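Local coordinates for protein tricorn protease (Thermoplasma acidophilum, PDB 1K32) that cleaves peptide bonds as a serine protease and probably breaks down further the peptides that the proteasome releases, at residues 54-59 and 68-73; 79-84 and 96-101; 301-306 and 612-617; 608-613 and 624-629; 929-934 and 954-959. One frame throughout, in Å; residues are numbered along the deposited sequence.

Contact 1. Residues 54-59 and 68-73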
# COMPACT_ATOMS: atom_id res chain seq x y z
N VAL A 54 39.74 -29.38 -28.34
CA VAL A 54 41.17 -29.65 -28.19
C VAL A 54 41.55 -31.12 -28.30
O VAL A 54 41.23 -31.92 -27.43
CB VAL A 54 41.71 -29.14 -26.84
CG1 VAL A 54 43.19 -29.48 -26.72
CG2 VAL A 54 41.49 -27.64 -26.73
N ILE A 55 42.27 -31.47 -29.37
CA ILE A 55 42.72 -32.84 -29.58
C ILE A 55 44.07 -33.08 -28.88
O ILE A 55 45.00 -32.29 -29.02
CB ILE A 55 42.87 -33.13 -31.08
CG1 ILE A 55 41.52 -32.90 -31.78
CG2 ILE A 55 43.39 -34.55 -31.28
CD1 ILE A 55 41.60 -32.92 -33.30
N ASN A 56 44.16 -34.18 -28.13
CA ASN A 56 45.40 -34.50 -27.42
C ASN A 56 45.95 -35.87 -27.82
O ASN A 56 47.07 -36.22 -27.46
CB ASN A 56 45.19 -34.46 -25.90
CG ASN A 56 44.50 -35.70 -25.38
OD1 ASN A 56 45.11 -36.54 -24.71
ND2 ASN A 56 43.22 -35.83 -25.70
N ASN A 57 45.15 -36.65 -28.55
CA ASN A 57 45.56 -37.98 -28.98
C ASN A 57 44.87 -38.37 -30.28
O ASN A 57 43.73 -38.00 -30.51
CB ASN A 57 45.25 -39.02 -27.90
CG ASN A 57 45.98 -40.34 -28.12
OD1 ASN A 57 47.09 -40.35 -28.63
ND2 ASN A 57 45.36 -41.46 -27.73
N ALA A 58 45.58 -39.09 -31.14
CA ALA A 58 45.05 -39.53 -32.43
C ALA A 58 45.80 -40.81 -32.78
O ALA A 58 47.03 -40.83 -32.77
CB ALA A 58 45.29 -38.48 -33.51
N ARG A 59 45.04 -41.86 -33.10
CA ARG A 59 45.61 -43.16 -33.41
C ARG A 59 45.13 -43.73 -34.74
O ARG A 59 43.93 -43.81 -34.99
CB ARG A 59 45.26 -44.17 -32.31
CG ARG A 59 45.94 -43.93 -30.96
CD ARG A 59 47.44 -44.17 -31.08
NE ARG A 59 47.74 -45.55 -31.43
CZ ARG A 59 47.62 -46.58 -30.60
NH1 ARG A 59 47.92 -47.80 -31.01
NH2 ARG A 59 47.22 -46.38 -29.35
N ALA A 68 41.38 -42.75 -35.05
CA ALA A 68 40.56 -42.57 -33.85
C ALA A 68 41.09 -41.32 -33.14
O ALA A 68 42.31 -41.15 -32.99
CB ALA A 68 40.66 -43.79 -32.96
N ILE A 69 40.19 -40.45 -32.72
CA ILE A 69 40.59 -39.19 -32.10
C ILE A 69 39.95 -38.85 -30.76
O ILE A 69 38.74 -39.03 -30.58
CB ILE A 69 40.29 -38.02 -33.07
CG1 ILE A 69 40.95 -38.27 -34.43
CG2 ILE A 69 40.76 -36.71 -32.47
CD1 ILE A 69 40.53 -37.29 -35.52
N ARG A 70 40.77 -38.35 -29.83
CA ARG A 70 40.27 -37.93 -28.52
C ARG A 70 40.24 -36.39 -28.50
O ARG A 70 41.26 -35.73 -28.73
CB ARG A 70 41.15 -38.43 -27.36
CG ARG A 70 40.60 -38.01 -25.98
CD ARG A 70 41.41 -38.54 -24.80
NE ARG A 70 40.82 -38.23 -23.49
CZ ARG A 70 40.92 -37.05 -22.86
NH1 ARG A 70 40.37 -36.87 -21.67
NH2 ARG A 70 41.57 -36.05 -23.42
N VAL A 71 39.08 -35.82 -28.25
CA VAL A 71 39.00 -34.37 -28.22
C VAL A 71 38.39 -33.92 -26.92
O VAL A 71 37.51 -34.58 -26.38
CB VAL A 71 38.15 -33.83 -29.41
CG1 VAL A 71 36.79 -34.47 -29.41
CG2 VAL A 71 38.01 -32.31 -29.32
N MET A 72 38.87 -32.80 -26.38
CA MET A 72 38.30 -32.28 -25.14
C MET A 72 37.50 -31.00 -25.38
O MET A 72 37.79 -30.23 -26.28
CB MET A 72 39.42 -32.02 -24.12
CG MET A 72 40.12 -33.27 -23.62
SD MET A 72 41.65 -32.82 -22.73
CE MET A 72 42.65 -32.43 -24.17
N ARG A 73 36.45 -30.79 -24.58
CA ARG A 73 35.61 -29.59 -24.68
C ARG A 73 35.29 -29.09 -23.29
O ARG A 73 35.54 -29.78 -22.32
CB ARG A 73 34.32 -29.89 -25.46
CG ARG A 73 34.54 -29.87 -26.96
CD ARG A 73 33.25 -30.10 -27.73
NE ARG A 73 33.54 -30.28 -29.15
CZ ARG A 73 32.61 -30.51 -30.08
NH1 ARG A 73 32.97 -30.67 -31.34
NH2 ARG A 73 31.34 -30.59 -29.74
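Val54 O is gripped from strand 68-73 by Met72 N at 2.7 Å, with the donor 38° out of the carbonyl plane. The CA-H of Val71 also leans on this oxygen, with CA 3.4 Å from Val54 O. Val54 N returns the bond to Met72 O. At the far end Arg59 and Ala68 exchange a second pair of backbone bonds.

This is the hairpin of strands 54-60 and 66-73 in a propeller blade. Midway its antiparallel register slips by one residue, a beta bulge around Asn56. Asn57 O takes an almost straight bond from Arg70 N at 3.1 Å. On one face Ile55 CG2 rests against Ile69 CG2 at 3.6 Å. On the other, Met72 bends at its last torsion (chi3 -76°), which brings CE to 3.7 Å from Asn56 CB.

Arg70 runs past Asn56 with CG anti to its backbone N (chi1 -179°) and the chain straight to NE. Its NH2 makes a weak bond to Met72 SD. NE donates to Thr109 O, and NH1 to Phe108 O and Ser102 OG. These carbonyl and hydroxyl oxygens satisfy NE and NH1, and probably tie the hairpin to the chain at 102-109.

Contact 2. Residues 79-84 and 96-101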
# COMPACT_ATOMS: atom_id res chain seq x y z
N THR A 79 35.64 -32.16 -20.15
CA THR A 79 34.91 -33.28 -20.76
C THR A 79 35.63 -33.81 -22.00
O THR A 79 36.35 -33.08 -22.67
CB THR A 79 33.45 -32.91 -21.17
OG1 THR A 79 33.46 -31.90 -22.18
CG2 THR A 79 32.64 -32.41 -19.94
N ALA A 80 35.43 -35.09 -22.29
CA ALA A 80 36.06 -35.70 -23.45
C ALA A 80 35.20 -36.77 -24.09
O ALA A 80 34.34 -37.38 -23.43
CB ALA A 80 37.43 -36.30 -23.05
N ASP A 81 35.42 -36.98 -25.38
CA ASP A 81 34.73 -38.02 -26.14
C ASP A 81 35.56 -38.33 -27.39
O ASP A 81 36.43 -37.55 -27.77
CB ASP A 81 33.30 -37.58 -26.48
CG ASP A 81 32.26 -38.18 -25.52
OD1 ASP A 81 31.26 -37.50 -25.21
OD2 ASP A 81 32.43 -39.34 -25.07
N LEU A 82 35.30 -39.48 -28.01
CA LEU A 82 36.07 -39.88 -29.17
C LEU A 82 35.36 -39.75 -30.53
O LEU A 82 34.13 -39.87 -30.61
CB LEU A 82 36.55 -41.31 -28.98
CG LEU A 82 37.16 -41.66 -27.62
CD1 LEU A 82 37.49 -43.14 -27.60
CD2 LEU A 82 38.42 -40.82 -27.31
N TYR A 83 36.17 -39.52 -31.57
CA TYR A 83 35.70 -39.39 -32.95
C TYR A 83 36.54 -40.27 -33.87
O TYR A 83 37.65 -40.70 -33.52
CB TYR A 83 35.85 -37.96 -33.48
CG TYR A 83 34.85 -36.95 -32.98
CD1 TYR A 83 34.85 -36.53 -31.64
CD2 TYR A 83 33.92 -36.39 -33.85
CE1 TYR A 83 33.94 -35.58 -31.19
CE2 TYR A 83 33.00 -35.44 -33.40
CZ TYR A 83 33.01 -35.05 -32.07
OH TYR A 83 32.08 -34.15 -31.62
N PHE A 84 36.00 -40.49 -35.06
CA PHE A 84 36.68 -41.26 -36.10
C PHE A 84 36.88 -40.29 -37.25
O PHE A 84 35.98 -39.51 -37.57
CB PHE A 84 35.82 -42.42 -36.61
CG PHE A 84 35.84 -43.64 -35.73
CD1 PHE A 84 35.00 -44.73 -36.03
CD2 PHE A 84 36.67 -43.72 -34.62
CE1 PHE A 84 34.99 -45.86 -35.22
CE2 PHE A 84 36.67 -44.84 -33.80
CZ PHE A 84 35.83 -45.92 -34.10
N THR A 96 31.69 -41.69 -29.27
CA THR A 96 31.20 -41.82 -27.90
C THR A 96 30.45 -40.60 -27.42
O THR A 96 30.81 -39.46 -27.74
CB THR A 96 32.34 -42.08 -26.89
OG1 THR A 96 33.24 -40.96 -26.88
CG2 THR A 96 33.08 -43.35 -27.23
N TYR A 97 29.41 -40.86 -26.65
CA TYR A 97 28.59 -39.80 -26.08
C TYR A 97 28.56 -39.98 -24.57
O TYR A 97 27.51 -39.93 -23.94
CB TYR A 97 27.18 -39.86 -26.66
CG TYR A 97 27.14 -39.59 -28.14
CD1 TYR A 97 27.54 -40.57 -29.05
CD2 TYR A 97 26.70 -38.36 -28.63
CE1 TYR A 97 27.52 -40.32 -30.42
CE2 TYR A 97 26.66 -38.11 -30.01
CZ TYR A 97 27.07 -39.10 -30.89
OH TYR A 97 27.03 -38.88 -32.25
N PHE A 98 29.75 -40.20 -24.00
CA PHE A 98 29.91 -40.39 -22.57
C PHE A 98 30.22 -39.10 -21.82
O PHE A 98 29.87 -38.96 -20.64
CB PHE A 98 31.06 -41.37 -22.31
CG PHE A 98 30.85 -42.75 -22.87
CD1 PHE A 98 31.92 -43.46 -23.41
CD2 PHE A 98 29.59 -43.34 -22.85
CE1 PHE A 98 31.74 -44.75 -23.93
CE2 PHE A 98 29.39 -44.62 -23.37
CZ PHE A 98 30.46 -45.32 -23.91
N SER A 99 30.87 -38.16 -22.49
CA SER A 99 31.29 -36.93 -21.85
C SER A 99 32.18 -37.32 -20.66
O SER A 99 31.97 -36.87 -19.55
CB SER A 99 30.10 -36.10 -21.38
OG SER A 99 30.53 -34.89 -20.77
N GLY A 100 33.17 -38.18 -20.90
CA GLY A 100 34.04 -38.59 -19.82
C GLY A 100 34.71 -37.41 -19.11
O GLY A 100 35.07 -36.42 -19.75
N LYS A 101 34.88 -37.51 -17.80
CA LYS A 101 35.53 -36.45 -17.03
C LYS A 101 37.02 -36.46 -17.35
O LYS A 101 37.61 -37.52 -17.51
CB LYS A 101 35.35 -36.66 -15.53
CG LYS A 101 33.92 -36.72 -15.04
CD LYS A 101 33.91 -36.94 -13.53
CE LYS A 101 32.50 -37.02 -12.96
NZ LYS A 101 32.55 -37.06 -11.47
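In a beta-propeller blade, Asp81 of strand 79-86 holds the loop 96-99 that leads from strand 91-94 into strand 100-103. Its carboxylate carries most of the polar contact. OD2 accepts a hydrogen bond from the Thr96 hydroxyl, with OG1 2.6 Å away and well out of the carboxylate plane. Phe98 N reaches the same oxygen on its syn side at 3.0 Å. OD1 accepts Ser99 N at 2.8 Å, 37° above the plane, and also forms a salt bridge with Arg94.

Thr96 OG1 works in both directions. It accepts Leu82 N at 2.8 Å in a nearly straight bond of 172°. With chi1 at 62°, OG1 lies between the threonine's own N and carbonyl carbon, where it can meet both partners.

The sequence Asp-Leu-Tyr here, with a threonine after the next strand, resembles the repeat of TolB-type propellers. On this side of Asp81, side-chain bonds take the place of regular strand pairing. A leucine in place of Asp81 would probably leave Thr96 OG1, Phe98 N and Ser99 N without this acceptor and Arg94 without this counter-charge, setting the loop free to shift.

Strand pairing resumes at Ala80 and Gly100, where Ala80 N donates to Gly100 O at 2.9 Å and the return bond is weak. Thr79 CG2 lies 3.4 Å from Ser99 OG. That hydroxyl is bonded to Phe734 O, while Thr79 OG1 meets Phe734 N and Arg73 O.

Contact 3. Residues 301-306 and 612-617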
# COMPACT_ATOMS: atom_id res chain seq x y z
N GLU A 301 37.81 -9.71 -11.35
CA GLU A 301 38.36 -9.84 -10.01
C GLU A 301 38.15 -8.46 -9.38
O GLU A 301 37.67 -7.53 -10.02
CB GLU A 301 39.88 -10.12 -10.06
CG GLU A 301 40.29 -11.26 -10.98
CD GLU A 301 41.80 -11.36 -11.18
OE1 GLU A 301 42.38 -10.51 -11.90
OE2 GLU A 301 42.42 -12.30 -10.62
N ASP A 302 38.48 -8.35 -8.11
CA ASP A 302 38.44 -7.08 -7.40
C ASP A 302 37.56 -5.98 -8.03
O ASP A 302 37.99 -5.31 -8.96
CB ASP A 302 39.88 -6.58 -7.30
CG ASP A 302 40.07 -5.50 -6.26
OD1 ASP A 302 41.14 -4.86 -6.27
OD2 ASP A 302 39.15 -5.31 -5.44
N PHE A 303 36.33 -5.80 -7.53
CA PHE A 303 35.46 -4.73 -8.03
C PHE A 303 35.36 -3.75 -6.86
O PHE A 303 35.20 -4.17 -5.72
CB PHE A 303 34.09 -5.27 -8.43
CG PHE A 303 33.31 -5.88 -7.31
CD1 PHE A 303 32.49 -5.11 -6.51
CD2 PHE A 303 33.40 -7.25 -7.06
CE1 PHE A 303 31.76 -5.68 -5.47
CE2 PHE A 303 32.68 -7.84 -6.02
CZ PHE A 303 31.86 -7.05 -5.23
N SER A 304 35.45 -2.45 -7.12
CA SER A 304 35.41 -1.49 -6.02
C SER A 304 34.76 -0.14 -6.37
O SER A 304 34.84 0.33 -7.49
CB SER A 304 36.85 -1.25 -5.54
OG SER A 304 36.90 -0.81 -4.20
N PRO A 305 34.10 0.50 -5.39
CA PRO A 305 33.45 1.79 -5.65
C PRO A 305 34.41 2.97 -5.57
O PRO A 305 35.31 2.99 -4.73
CB PRO A 305 32.38 1.86 -4.57
CG PRO A 305 33.06 1.19 -3.42
CD PRO A 305 33.70 -0.02 -4.07
N LEU A 306 34.21 3.93 -6.46
CA LEU A 306 35.03 5.14 -6.50
C LEU A 306 34.08 6.33 -6.32
O LEU A 306 32.86 6.16 -6.32
CB LEU A 306 35.73 5.27 -7.86
CG LEU A 306 36.65 4.13 -8.31
CD1 LEU A 306 37.19 4.44 -9.70
CD2 LEU A 306 37.78 3.94 -7.31
N ASP A 612 29.43 -11.41 -1.78
CA ASP A 612 30.54 -10.50 -1.55
C ASP A 612 29.99 -9.09 -1.35
O ASP A 612 28.94 -8.75 -1.91
CB ASP A 612 31.50 -10.54 -2.75
CG ASP A 612 32.87 -9.94 -2.45
OD1 ASP A 612 33.67 -9.81 -3.40
OD2 ASP A 612 33.15 -9.61 -1.28
N LEU A 613 30.67 -8.28 -0.55
CA LEU A 613 30.22 -6.90 -0.30
C LEU A 613 31.38 -5.93 -0.14
O LEU A 613 32.35 -6.21 0.58
CB LEU A 613 29.35 -6.84 0.96
CG LEU A 613 28.71 -5.47 1.28
CD1 LEU A 613 27.44 -5.67 2.09
CD2 LEU A 613 29.71 -4.58 2.02
N ARG A 614 31.26 -4.78 -0.79
CA ARG A 614 32.27 -3.72 -0.73
C ARG A 614 31.58 -2.43 -0.29
O ARG A 614 30.50 -2.11 -0.78
CB ARG A 614 32.91 -3.50 -2.10
CG ARG A 614 33.85 -4.59 -2.57
CD ARG A 614 35.03 -4.75 -1.64
NE ARG A 614 36.22 -5.18 -2.36
CZ ARG A 614 36.32 -6.33 -3.01
NH1 ARG A 614 37.45 -6.62 -3.64
NH2 ARG A 614 35.31 -7.18 -3.04
N LEU A 615 32.21 -1.69 0.61
CA LEU A 615 31.60 -0.45 1.08
C LEU A 615 32.48 0.74 0.71
O LEU A 615 33.70 0.66 0.81
CB LEU A 615 31.44 -0.50 2.60
CG LEU A 615 30.24 0.21 3.23
CD1 LEU A 615 30.61 0.53 4.68
CD2 LEU A 615 29.89 1.49 2.49
N SER A 616 31.86 1.83 0.27
CA SER A 616 32.62 3.01 -0.11
C SER A 616 33.26 3.70 1.09
O SER A 616 32.89 3.47 2.23
CB SER A 616 31.73 4.00 -0.87
OG SER A 616 30.78 4.61 -0.02
N ALA A 617 34.24 4.56 0.81
CA ALA A 617 34.97 5.30 1.83
C ALA A 617 34.07 6.15 2.73
O ALA A 617 34.23 6.15 3.94
CB ALA A 617 36.02 6.20 1.15
O HOH W 1 35.53 4.32 -1.97
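The Phe303 ring carries the Arg614 guanidinium over one face. Arg614 CZ sits 5.0 Å from the ring centroid and 8° off the ring normal, a cation-pi contact. The two planes are tilted by 45°, and NH2 lies toward the rim of the ring. The guanidinium has its own face partner: Phe303 O stands over its centre, 3.6 Å from Arg614 CZ. This carbonyl is buried and has no hydrogen-bond partner in the model, so the nearby positive charge may be what compensates it.

Asp612 OD1 lies in the guanidinium plane at its edge, 3.1 Å from Arg614 NH2. Asp302 OD2 makes a second salt bridge at 2.8 Å from Arg614 NH1. Both hydrogen bonds are bent and weak. Bends at chi2 and chi3 fold the arginine back so that it reaches both acids. Asp302 OD2 is shared with Arg342, and its OD1 accepts Val341 N.

Further along, Pro305 CG rests 3.8 Å from Ser616 CA. One water donates to Pro305 O and accepts from Ala617 N.

The two strands do not pair; their axes pass 6.9 Å apart at 35°. They are edge strands of the first and last blades of a seven-bladed propeller, and meet where its ring closes. Met623 of strand 621-626 touches both Phe303 and Pro305, and Arg342 of strand 338-343 flanks Arg614.

Contact 4. Residues 608-613 and 624-629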
# COMPACT_ATOMS: atom_id res chain seq x y z
N ASN A 608 19.56 -9.95 0.43
CA ASN A 608 19.92 -11.36 0.55
C ASN A 608 20.59 -11.89 -0.71
O ASN A 608 20.79 -11.15 -1.67
CB ASN A 608 18.69 -12.22 0.89
CG ASN A 608 17.63 -12.18 -0.19
OD1 ASN A 608 17.84 -11.66 -1.28
ND2 ASN A 608 16.46 -12.75 0.11
N ASN A 609 20.94 -13.17 -0.71
CA ASN A 609 21.57 -13.82 -1.84
C ASN A 609 22.89 -13.17 -2.23
O ASN A 609 23.25 -13.12 -3.41
CB ASN A 609 20.62 -13.82 -3.04
CG ASN A 609 19.40 -14.69 -2.80
OD1 ASN A 609 18.32 -14.42 -3.31
ND2 ASN A 609 19.58 -15.76 -2.03
N LEU A 610 23.63 -12.69 -1.23
CA LEU A 610 24.91 -12.05 -1.48
C LEU A 610 26.05 -13.06 -1.44
O LEU A 610 25.91 -14.15 -0.90
CB LEU A 610 25.18 -10.96 -0.43
CG LEU A 610 24.13 -9.86 -0.29
CD1 LEU A 610 24.57 -8.89 0.80
CD2 LEU A 610 23.93 -9.14 -1.61
N THR A 611 27.18 -12.69 -2.03
CA THR A 611 28.35 -13.56 -2.04
C THR A 611 29.59 -12.73 -1.76
O THR A 611 30.66 -13.27 -1.52
CB THR A 611 28.52 -14.26 -3.41
OG1 THR A 611 28.65 -13.27 -4.43
CG2 THR A 611 27.31 -15.12 -3.71
N ASP A 612 29.43 -11.41 -1.78
CA ASP A 612 30.54 -10.50 -1.55
C ASP A 612 29.99 -9.09 -1.35
O ASP A 612 28.94 -8.75 -1.91
CB ASP A 612 31.50 -10.54 -2.75
CG ASP A 612 32.87 -9.94 -2.45
OD1 ASP A 612 33.67 -9.81 -3.40
OD2 ASP A 612 33.15 -9.61 -1.28
N LEU A 613 30.67 -8.28 -0.55
CA LEU A 613 30.22 -6.90 -0.30
C LEU A 613 31.38 -5.93 -0.14
O LEU A 613 32.35 -6.21 0.58
CB LEU A 613 29.35 -6.84 0.96
CG LEU A 613 28.71 -5.47 1.28
CD1 LEU A 613 27.44 -5.67 2.09
CD2 LEU A 613 29.71 -4.58 2.02
N VAL A 624 27.85 -5.00 -4.22
CA VAL A 624 27.77 -6.40 -3.85
C VAL A 624 27.79 -7.30 -5.06
O VAL A 624 27.53 -6.87 -6.19
CB VAL A 624 26.47 -6.73 -3.06
CG1 VAL A 624 26.41 -5.94 -1.77
CG2 VAL A 624 25.25 -6.45 -3.93
N ARG A 625 28.14 -8.55 -4.82
CA ARG A 625 28.14 -9.59 -5.83
C ARG A 625 27.03 -10.50 -5.29
O ARG A 625 26.95 -10.74 -4.08
CB ARG A 625 29.48 -10.34 -5.83
CG ARG A 625 29.46 -11.68 -6.55
CD ARG A 625 29.72 -11.54 -8.03
NE ARG A 625 31.07 -11.06 -8.30
CZ ARG A 625 31.53 -10.80 -9.52
NH1 ARG A 625 32.77 -10.36 -9.69
NH2 ARG A 625 30.75 -10.99 -10.58
N LYS A 626 26.14 -10.95 -6.16
CA LYS A 626 25.07 -11.82 -5.73
C LYS A 626 25.30 -13.23 -6.24
O LYS A 626 26.23 -13.48 -7.00
CB LYS A 626 23.71 -11.28 -6.19
CG LYS A 626 23.38 -9.94 -5.57
CD LYS A 626 21.93 -9.53 -5.78
CE LYS A 626 21.67 -8.17 -5.14
NZ LYS A 626 20.24 -7.81 -5.13
N ASP A 627 24.44 -14.16 -5.82
CA ASP A 627 24.56 -15.55 -6.22
C ASP A 627 24.41 -15.72 -7.73
O ASP A 627 24.88 -16.70 -8.30
CB ASP A 627 23.52 -16.40 -5.48
CG ASP A 627 22.10 -15.96 -5.78
OD1 ASP A 627 21.85 -14.74 -5.80
OD2 ASP A 627 21.24 -16.84 -5.98
N ASP A 628 23.76 -14.76 -8.37
CA ASP A 628 23.56 -14.81 -9.81
C ASP A 628 24.85 -14.41 -10.53
O ASP A 628 24.90 -14.38 -11.76
CB ASP A 628 22.41 -13.89 -10.23
CG ASP A 628 22.71 -12.43 -9.98
OD1 ASP A 628 23.81 -12.11 -9.48
OD2 ASP A 628 21.83 -11.59 -10.28
N GLY A 629 25.88 -14.09 -9.76
CA GLY A 629 27.15 -13.71 -10.35
C GLY A 629 27.29 -12.27 -10.78
O GLY A 629 28.39 -11.84 -11.12
O HOH W 2 19.32 -9.51 -3.14
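Arg625 O meets two successive backbone N-H groups across this contact. Thr611 N bonds to it at 2.8 Å, and Asp612 N adds a weak, longer bond. Two residues facing one make this a classic beta bulge. Arg625 N donates to Asp612 O at 3.0 Å, from 40° above that carbonyl's plane. Beyond the bulge, Asp627 N donates to Asn609 O at 2.9 Å.

The 626-629 end closes on itself. Gly629 N binds Lys626 O in a type I turn. Arg625 bends at chi2 (86°) and chi3 (66°), so that its guanidinium swings back along its own segment. NH2 there reaches Gly629 O at 2.6 Å, with the acceptor almost exactly in the guanidinium plane.

Lys626 instead runs extended beyond CG. Its NZ forms a salt bridge with Glu642 and donates to a water at 2.8 Å. The same water donates to Asn608 O, so that carbonyl is linked to the lysine indirectly.

The apolar part centres on Val624. Its CG1 lies 3.8 Å from Leu613 CG, and its CB is the same distance from Leu610 CD2.

The contact belongs to the hairpin of strands 612-615 and 621-626, where the chain passes from one propeller blade to the next. The chain turns corners at 609 and 611. Between them, Leu610 still bonds to Gly591 of strand 591-597; after 611, strand 612-615 begins the next sheet with strand 621-626. Tyr572 and Leu593, from strands 568-573 and 591-597, pack on both Leu610 and Leu613.

Contact 5. Residues 929-934 and 954-959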
# COMPACT_ATOMS: atom_id res chain seq x y z
N ILE A 929 38.81 -54.66 13.43
CA ILE A 929 38.75 -53.87 12.22
C ILE A 929 39.84 -54.30 11.24
O ILE A 929 40.90 -54.77 11.65
CB ILE A 929 38.95 -52.38 12.53
CG1 ILE A 929 38.02 -51.96 13.67
CG2 ILE A 929 38.68 -51.56 11.28
CD1 ILE A 929 38.24 -50.55 14.14
N ILE A 930 39.56 -54.13 9.96
CA ILE A 930 40.51 -54.45 8.91
C ILE A 930 40.32 -53.40 7.82
O ILE A 930 39.20 -53.01 7.51
CB ILE A 930 40.28 -55.88 8.34
CG1 ILE A 930 41.50 -56.30 7.53
CG2 ILE A 930 39.01 -55.93 7.49
CD1 ILE A 930 41.76 -57.81 7.58
N ALA A 931 41.43 -52.92 7.26
CA ALA A 931 41.35 -51.90 6.23
C ALA A 931 41.81 -52.39 4.87
O ALA A 931 42.70 -53.23 4.76
CB ALA A 931 42.16 -50.67 6.65
N ILE A 932 41.16 -51.88 3.84
CA ILE A 932 41.52 -52.21 2.47
C ILE A 932 41.91 -50.94 1.74
O ILE A 932 41.14 -49.97 1.70
CB ILE A 932 40.36 -52.86 1.68
CG1 ILE A 932 39.76 -54.03 2.46
CG2 ILE A 932 40.90 -53.40 0.37
CD1 ILE A 932 38.60 -54.71 1.74
N THR A 933 43.10 -50.95 1.14
CA THR A 933 43.61 -49.81 0.39
C THR A 933 44.23 -50.27 -0.93
O THR A 933 44.58 -51.45 -1.07
CB THR A 933 44.68 -49.03 1.21
OG1 THR A 933 44.87 -47.75 0.63
CG2 THR A 933 46.03 -49.79 1.21
N ASN A 934 44.34 -49.37 -1.92
CA ASN A 934 44.98 -49.74 -3.18
C ASN A 934 45.81 -48.61 -3.75
O ASN A 934 46.01 -47.59 -3.10
CB ASN A 934 43.98 -50.26 -4.24
CG ASN A 934 42.97 -49.21 -4.70
OD1 ASN A 934 43.19 -48.00 -4.58
ND2 ASN A 934 41.86 -49.68 -5.26
N GLY A 954 44.25 -52.21 13.08
CA GLY A 954 44.02 -53.53 12.51
C GLY A 954 44.99 -53.73 11.35
O GLY A 954 45.93 -52.94 11.19
N LYS A 955 44.78 -54.76 10.55
CA LYS A 955 45.66 -55.02 9.40
C LYS A 955 45.23 -54.21 8.18
O LYS A 955 44.03 -53.93 7.99
CB LYS A 955 45.63 -56.50 9.01
CG LYS A 955 46.14 -57.48 10.06
CD LYS A 955 47.61 -57.30 10.33
CE LYS A 955 48.12 -58.37 11.28
NZ LYS A 955 49.59 -58.26 11.50
N LEU A 956 46.22 -53.85 7.37
CA LEU A 956 45.99 -53.12 6.13
C LEU A 956 46.21 -54.13 5.00
O LEU A 956 47.24 -54.79 4.94
CB LEU A 956 46.96 -51.96 5.98
CG LEU A 956 46.77 -51.07 4.75
CD1 LEU A 956 45.34 -50.49 4.72
CD2 LEU A 956 47.79 -49.95 4.77
N ILE A 957 45.22 -54.24 4.13
CA ILE A 957 45.27 -55.19 3.01
C ILE A 957 45.09 -54.48 1.68
O ILE A 957 44.37 -53.49 1.59
CB ILE A 957 44.16 -56.27 3.17
CG1 ILE A 957 44.63 -57.33 4.16
CG2 ILE A 957 43.78 -56.87 1.81
CD1 ILE A 957 44.68 -56.88 5.58
N GLY A 958 45.76 -54.99 0.64
CA GLY A 958 45.65 -54.40 -0.68
C GLY A 958 46.98 -54.18 -1.37
O GLY A 958 47.87 -55.02 -1.30
N THR A 959 47.11 -53.04 -2.03
CA THR A 959 48.35 -52.72 -2.74
C THR A 959 48.85 -51.34 -2.33
O THR A 959 48.06 -50.47 -1.93
CB THR A 959 48.14 -52.75 -4.26
OG1 THR A 959 47.11 -51.82 -4.61
CG2 THR A 959 47.73 -54.15 -4.73
O HOH W 3 42.67 -56.45 11.32
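Ala931 and Leu956 lie side by side in the beta-alpha-beta unit of strand 928-933, helix 940-950 and strand 954-958. The unit belongs to the parallel sheet of the S41 peptidase domain, of the ClpP/crotonase type.

The tight part faces helix 940-950. Leu956 CD1 fits between Ala931 CB at 3.7 Å and Thr933 CG2 at 3.6 Å. Its CG stands anti to the backbone N (chi1 -177°), which carries the branch toward these two neighbours. Ser945 and Lys949 of the helix touch it as well. Cutting Leu956 back to an alanine is likely to open a gap beside Ala931 and Thr933 and to loosen the fit of helix 940-950 on this face. On the other face Ile930 CD1 meets Ile957 CD1 at 3.7 Å, under helix 1020-1032.

Backbone bonds alternate through the middle. Ala931 N donates to Lys955 O at 2.9 Å, nearly along the C=O axis, and Ile957 N donates to Ala931 O. Thr933 N and Thr959 N continue the ladder. Gly958 passes so near Thr933 O that a side chain would collide with it.

The 954-955 end is looser. Lys955 is exposed, and its chain extends clear of strand 928-933. Here a water stands in for the direct bond: it donates to Ile929 O and accepts from Lys955 N at 2.8 Å.

In the fold
Contacts 1 and 2 are neighbours in one propeller sheet, their centres about 9 Å apart. Strands 66-73 and 79-86 join them: Ile69 N lies 2.7 Å from Tyr83 O, a probable hydrogen bond. Contacts 3 and 4 form a second pair, with centres about 12 Å apart. They share Asp612 and Leu613, and Phe303 packs on the 624-625 backbone. The two pairs lie in different propellers, the second of them seven-bladed, with centres about 35 to 43 Å apart. Contact 5 stands apart in the S41 peptidase domain. Its nearest atoms are about 17 Å from those of contact 2 and about 36 Å from those of contacts 3 and 4, which lie across the chain's centre.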